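Long-range contact in UDP-glucose 6-dehydrogenase (Pyrobaculum islandicum, PDB 3VTF), which probably oxidises UDP-glucose to UDP-glucuronate in two NAD(+)-dependent steps, a reaction of nucleotide-sugar biosynthesis: residues Leu29-Leu42 and His66-Ala79. Residues are numbered along the deposited sequence; the frame is centred on the assembly and turned at random.
Sequences LGYVGVVHAVGFAL and HIYEPGLEEALGRA
V38, on the first helix of the Rossmann-type NAD-binding domain, plugs as a knob into the hole formed by L72, A75, L76 and A79 of helix 72-79. The two axes come within 9.0 Å and cross at 48°. CG1 of V38 lies anti to the backbone N (chi1 168°), which sends it onto A75, 3.6 Å from that residue's CB. The other branch, CG2, meets CD1 of L76 at 3.8 Å, the two side chains crossing at about a right angle. Toward the C-terminal end A41 and A79 meet CB to CB at 4.0 Å. L42 lies along the same helix: its CD1 rests on A75, while CD2 reaches the backbone of A79, 3.6 Å from N. L85 of strand 85-87 packs against V38, L76 and A79.

At the other end, I67 approaches V34 tip to tip, with CD1 of I67 4.0 Å from CG1 of V34, and the same methyl also lies against CB of Y31. Here the packing borders the substrate: Y31 touches the bound UDP-glucose, and its OH is hydrogen-bonded to the carbonyl of L177. E69, beside the Y31 ring, takes backbone N-H groups of G180 and A182 on its carboxylate.

Polar contact is sparse. L29, in a glycine-rich loop consistent with a GxGxxG motif, with G30 at the helix N-cap, gives its backbone N to D51, a predicted NAD(+) ligand. At the edge of the H66 imidazole, NE2 makes a weak, bent hydrogen bond to O of L29, 3.0 Å long with an N-H...O angle of 125°.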
loop_
_atom_site.group_PDB
_atom_site.type_symbol
_atom_site.label_atom_id
_atom_site.label_comp_id
_atom_site.label_asym_id
_atom_site.label_seq_id
_atom_site.Cartn_x
_atom_site.Cartn_y
_atom_site.Cartn_z
ATOM N N LEU A 29 14.842 17.466 22.219
ATOM C CA LEU A 29 13.800 18.439 21.897
ATOM C C LEU A 29 13.827 18.832 20.429
ATOM O O LEU A 29 13.730 20.005 20.162
ATOM C CB LEU A 29 13.861 19.666 22.831
ATOM C CG LEU A 29 13.655 19.343 24.342
ATOM C CD1 LEU A 29 14.016 20.533 25.274
ATOM C CD2 LEU A 29 12.230 18.830 24.634
ATOM N N GLY A 30 13.924 17.850 19.496
ATOM C CA GLY A 30 13.639 18.072 18.076
ATOM C C GLY A 30 12.116 18.264 17.974
ATOM O O GLY A 30 11.370 18.407 18.987
ATOM N N TYR A 31 11.578 18.181 16.773
ATOM C CA TYR A 31 10.167 18.439 16.709
ATOM C C TYR A 31 9.300 17.399 17.491
ATOM O O TYR A 31 8.241 17.733 18.040
ATOM C CB TYR A 31 9.692 18.720 15.275
ATOM C CG TYR A 31 9.263 17.529 14.585
ATOM C CD1 TYR A 31 7.921 17.169 14.591
ATOM C CD2 TYR A 31 10.197 16.694 13.909
ATOM C CE1 TYR A 31 7.487 16.003 13.960
ATOM C CE2 TYR A 31 9.794 15.523 13.250
ATOM C CZ TYR A 31 8.436 15.175 13.280
ATOM O OH TYR A 31 8.034 14.018 12.610
ATOM N N VAL A 32 9.715 16.144 17.493
ATOM C CA VAL A 32 8.978 15.116 18.306
ATOM C C VAL A 32 9.036 15.446 19.815
ATOM O O VAL A 32 8.013 15.561 20.472
ATOM C CB VAL A 32 9.512 13.686 18.057
ATOM C CG1 VAL A 32 8.812 12.688 18.992
ATOM C CG2 VAL A 32 9.157 13.267 16.636
ATOM N N GLY A 33 10.223 15.644 20.333
ATOM C CA GLY A 33 10.403 15.903 21.762
ATOM C C GLY A 33 9.674 17.186 22.176
ATOM O O GLY A 33 8.999 17.195 23.173
ATOM N N VAL A 34 9.851 18.280 21.419
ATOM C CA VAL A 34 9.268 19.574 21.881
ATOM C C VAL A 34 7.747 19.569 21.747
ATOM O O VAL A 34 7.071 20.080 22.646
ATOM C CB VAL A 34 9.903 20.794 21.152
ATOM C CG1 VAL A 34 9.369 20.856 19.720
ATOM C CG2 VAL A 34 9.582 22.057 21.949
ATOM N N VAL A 35 7.205 18.838 20.755
ATOM C CA VAL A 35 5.756 18.747 20.639
ATOM C C VAL A 35 5.191 17.864 21.766
ATOM O O VAL A 35 4.093 18.116 22.333
ATOM C CB VAL A 35 5.305 18.249 19.234
ATOM C CG1 VAL A 35 3.839 17.804 19.231
ATOM C CG2 VAL A 35 5.514 19.357 18.204
ATOM N N HIS A 36 5.927 16.804 22.107
ATOM C CA HIS A 36 5.405 16.009 23.265
ATOM C C HIS A 36 5.503 16.761 24.564
ATOM O O HIS A 36 4.626 16.659 25.427
ATOM C CB HIS A 36 6.148 14.686 23.365
ATOM C CG HIS A 36 5.632 13.666 22.339
ATOM N ND1 HIS A 36 5.917 13.757 21.011
ATOM C CD2 HIS A 36 4.750 12.621 22.486
ATOM C CE1 HIS A 36 5.233 12.773 20.349
ATOM N NE2 HIS A 36 4.547 12.082 21.265
ATOM N N ALA A 37 6.605 17.469 24.733
ATOM C CA ALA A 37 6.777 18.211 26.015
ATOM C C ALA A 37 5.669 19.230 26.184
ATOM O O ALA A 37 5.049 19.338 27.256
ATOM C CB ALA A 37 8.155 18.866 26.033
ATOM N N VAL A 38 5.457 20.025 25.146
ATOM C CA VAL A 38 4.353 21.014 25.165
ATOM C C VAL A 38 2.965 20.403 25.251
ATOM O O VAL A 38 2.094 20.853 26.057
ATOM C CB VAL A 38 4.474 21.943 23.905
ATOM C CG1 VAL A 38 3.186 22.775 23.718
ATOM C CG2 VAL A 38 5.694 22.834 24.027
ATOM N N GLY A 39 2.741 19.362 24.465
ATOM C CA GLY A 39 1.439 18.707 24.448
ATOM C C GLY A 39 1.098 18.026 25.785
ATOM O O GLY A 39 -0.066 18.061 26.196
ATOM N N PHE A 40 2.069 17.333 26.398
ATOM C CA PHE A 40 1.767 16.662 27.644
ATOM C C PHE A 40 1.431 17.741 28.688
ATOM O O PHE A 40 0.515 17.523 29.524
ATOM C CB PHE A 40 2.968 15.813 28.155
ATOM C CG PHE A 40 3.143 14.479 27.419
ATOM C CD1 PHE A 40 2.066 13.680 27.158
ATOM C CD2 PHE A 40 4.436 13.999 27.114
ATOM C CE1 PHE A 40 2.240 12.413 26.552
ATOM C CE2 PHE A 40 4.576 12.784 26.441
ATOM C CZ PHE A 40 3.481 12.001 26.179
ATOM N N ALA A 41 2.193 18.859 28.685
ATOM C CA ALA A 41 1.872 19.931 29.654
ATOM C C ALA A 41 0.451 20.459 29.431
ATOM O O ALA A 41 -0.315 20.680 30.401
ATOM C CB ALA A 41 2.894 21.078 29.562
ATOM N N LEU A 42 0.038 20.576 28.160
ATOM C CA LEU A 42 -1.289 21.107 27.863
ATOM C C LEU A 42 -2.327 20.084 28.137
ATOM O O LEU A 42 -3.461 20.450 28.377
ATOM C CB LEU A 42 -1.407 21.604 26.396
ATOM C CG LEU A 42 -0.551 22.851 26.022
ATOM C CD1 LEU A 42 -0.711 23.151 24.498
ATOM C CD2 LEU A 42 -0.896 24.016 26.928
ATOM N N HIS A 66 12.762 26.990 18.422
ATOM C CA HIS A 66 13.977 26.968 17.587
ATOM C C HIS A 66 13.701 26.331 16.245
ATOM O O HIS A 66 14.586 26.175 15.419
ATOM C CB HIS A 66 15.075 26.165 18.312
ATOM C CG HIS A 66 14.629 24.760 18.643
ATOM N ND1 HIS A 66 13.569 24.510 19.472
ATOM C CD2 HIS A 66 15.066 23.526 18.176
ATOM C CE1 HIS A 66 13.352 23.166 19.536
ATOM N NE2 HIS A 66 14.286 22.556 18.777
ATOM N N ILE A 67 12.473 25.963 15.974
ATOM C CA ILE A 67 12.158 25.209 14.736
ATOM C C ILE A 67 10.814 25.685 14.324
ATOM O O ILE A 67 10.045 26.165 15.178
ATOM C CB ILE A 67 12.100 23.640 14.957
ATOM C CG1 ILE A 67 11.121 23.237 16.087
ATOM C CG2 ILE A 67 13.515 23.082 15.147
ATOM C CD1 ILE A 67 10.608 21.787 15.998
ATOM N N TYR A 68 10.492 25.569 13.043
ATOM C CA TYR A 68 9.208 26.058 12.622
ATOM C C TYR A 68 8.198 24.957 12.605
ATOM O O TYR A 68 8.384 23.989 11.889
ATOM C CB TYR A 68 9.281 26.686 11.221
ATOM C CG TYR A 68 7.934 26.969 10.718
ATOM C CD1 TYR A 68 7.118 27.959 11.341
ATOM C CD2 TYR A 68 7.409 26.249 9.631
ATOM C CE1 TYR A 68 5.831 28.218 10.857
ATOM C CE2 TYR A 68 6.124 26.509 9.168
ATOM C CZ TYR A 68 5.375 27.504 9.778
ATOM O OH TYR A 68 4.143 27.699 9.325
ATOM N N GLU A 69 7.084 25.141 13.303
ATOM C CA GLU A 69 6.025 24.141 13.294
ATOM C C GLU A 69 4.722 24.890 13.545
ATOM O O GLU A 69 4.621 25.611 14.553
ATOM C CB GLU A 69 6.275 23.122 14.433
ATOM C CG GLU A 69 5.244 22.003 14.561
ATOM C CD GLU A 69 5.065 21.126 13.330
ATOM O OE1 GLU A 69 6.011 20.623 12.693
ATOM O OE2 GLU A 69 3.926 20.814 12.983
ATOM N N PRO A 70 3.742 24.746 12.652
ATOM C CA PRO A 70 2.516 25.555 12.707
ATOM C C PRO A 70 1.826 25.471 14.075
ATOM O O PRO A 70 1.528 24.336 14.559
ATOM C CB PRO A 70 1.626 24.917 11.622
ATOM C CG PRO A 70 2.618 24.442 10.590
ATOM C CD PRO A 70 3.833 23.968 11.393
ATOM N N GLY A 71 1.623 26.636 14.715
ATOM C CA GLY A 71 0.920 26.660 16.033
ATOM C C GLY A 71 1.826 26.364 17.252
ATOM O O GLY A 71 1.376 26.456 18.381
ATOM N N LEU A 72 3.124 26.091 17.043
ATOM C CA LEU A 72 3.976 25.752 18.140
ATOM C C LEU A 72 4.293 26.930 19.040
ATOM O O LEU A 72 4.391 26.786 20.240
ATOM C CB LEU A 72 5.285 25.101 17.647
ATOM C CG LEU A 72 6.334 24.675 18.672
ATOM C CD1 LEU A 72 5.669 23.805 19.750
ATOM C CD2 LEU A 72 7.502 23.964 17.947
ATOM N N GLU A 73 4.532 28.109 18.459
ATOM C CA GLU A 73 4.888 29.193 19.303
ATOM C C GLU A 73 3.772 29.494 20.286
ATOM O O GLU A 73 4.048 29.777 21.435
ATOM C CB GLU A 73 5.220 30.450 18.431
ATOM C CG GLU A 73 5.433 31.688 19.281
ATOM C CD GLU A 73 5.682 32.916 18.395
ATOM O OE1 GLU A 73 4.893 33.165 17.452
ATOM O OE2 GLU A 73 6.694 33.589 18.613
ATOM N N GLU A 74 2.507 29.463 19.831
ATOM C CA GLU A 74 1.371 29.664 20.733
ATOM C C GLU A 74 1.127 28.505 21.716
ATOM O O GLU A 74 0.792 28.744 22.868
ATOM C CB GLU A 74 0.092 29.816 19.914
ATOM C CG GLU A 74 -1.111 30.146 20.807
ATOM C CD GLU A 74 -2.427 30.175 20.052
ATOM O OE1 GLU A 74 -2.428 29.855 18.830
ATOM O OE2 GLU A 74 -3.455 30.510 20.696
ATOM N N ALA A 75 1.250 27.240 21.277
ATOM C CA ALA A 75 1.134 26.120 22.231
ATOM C C ALA A 75 2.217 26.210 23.318
ATOM O O ALA A 75 1.954 26.036 24.542
ATOM C CB ALA A 75 1.204 24.759 21.480
ATOM N N LEU A 76 3.435 26.570 22.897
ATOM C CA LEU A 76 4.522 26.647 23.845
ATOM C C LEU A 76 4.204 27.753 24.925
ATOM O O LEU A 76 4.345 27.531 26.150
ATOM C CB LEU A 76 5.827 26.872 23.113
ATOM C CG LEU A 76 7.054 27.254 23.957
ATOM C CD1 LEU A 76 7.439 26.140 24.933
ATOM C CD2 LEU A 76 8.217 27.620 23.030
ATOM N N GLY A 77 3.753 28.917 24.469
ATOM C CA GLY A 77 3.502 30.070 25.389
ATOM C C GLY A 77 2.427 29.643 26.347
ATOM O O GLY A 77 2.575 29.876 27.539
ATOM N N ARG A 78 1.372 28.971 25.852
ATOM C CA ARG A 78 0.312 28.401 26.733
ATOM C C ARG A 78 0.857 27.369 27.739
ATOM O O ARG A 78 0.539 27.393 28.916
ATOM C CB ARG A 78 -0.861 27.794 25.935
ATOM C CG ARG A 78 -1.630 28.768 25.049
ATOM C CD ARG A 78 -2.544 28.036 24.021
ATOM N NE ARG A 78 -3.590 27.277 24.710
ATOM C CZ ARG A 78 -4.810 27.751 25.017
ATOM N NH1 ARG A 78 -5.159 28.985 24.684
ATOM N NH2 ARG A 78 -5.695 26.992 25.685
ATOM N N ALA A 79 1.710 26.452 27.303
ATOM C CA ALA A 79 2.265 25.461 28.233
ATOM C C ALA A 79 3.144 26.086 29.317
ATOM O O ALA A 79 3.046 25.747 30.502
ATOM C CB ALA A 79 3.040 24.385 27.399
#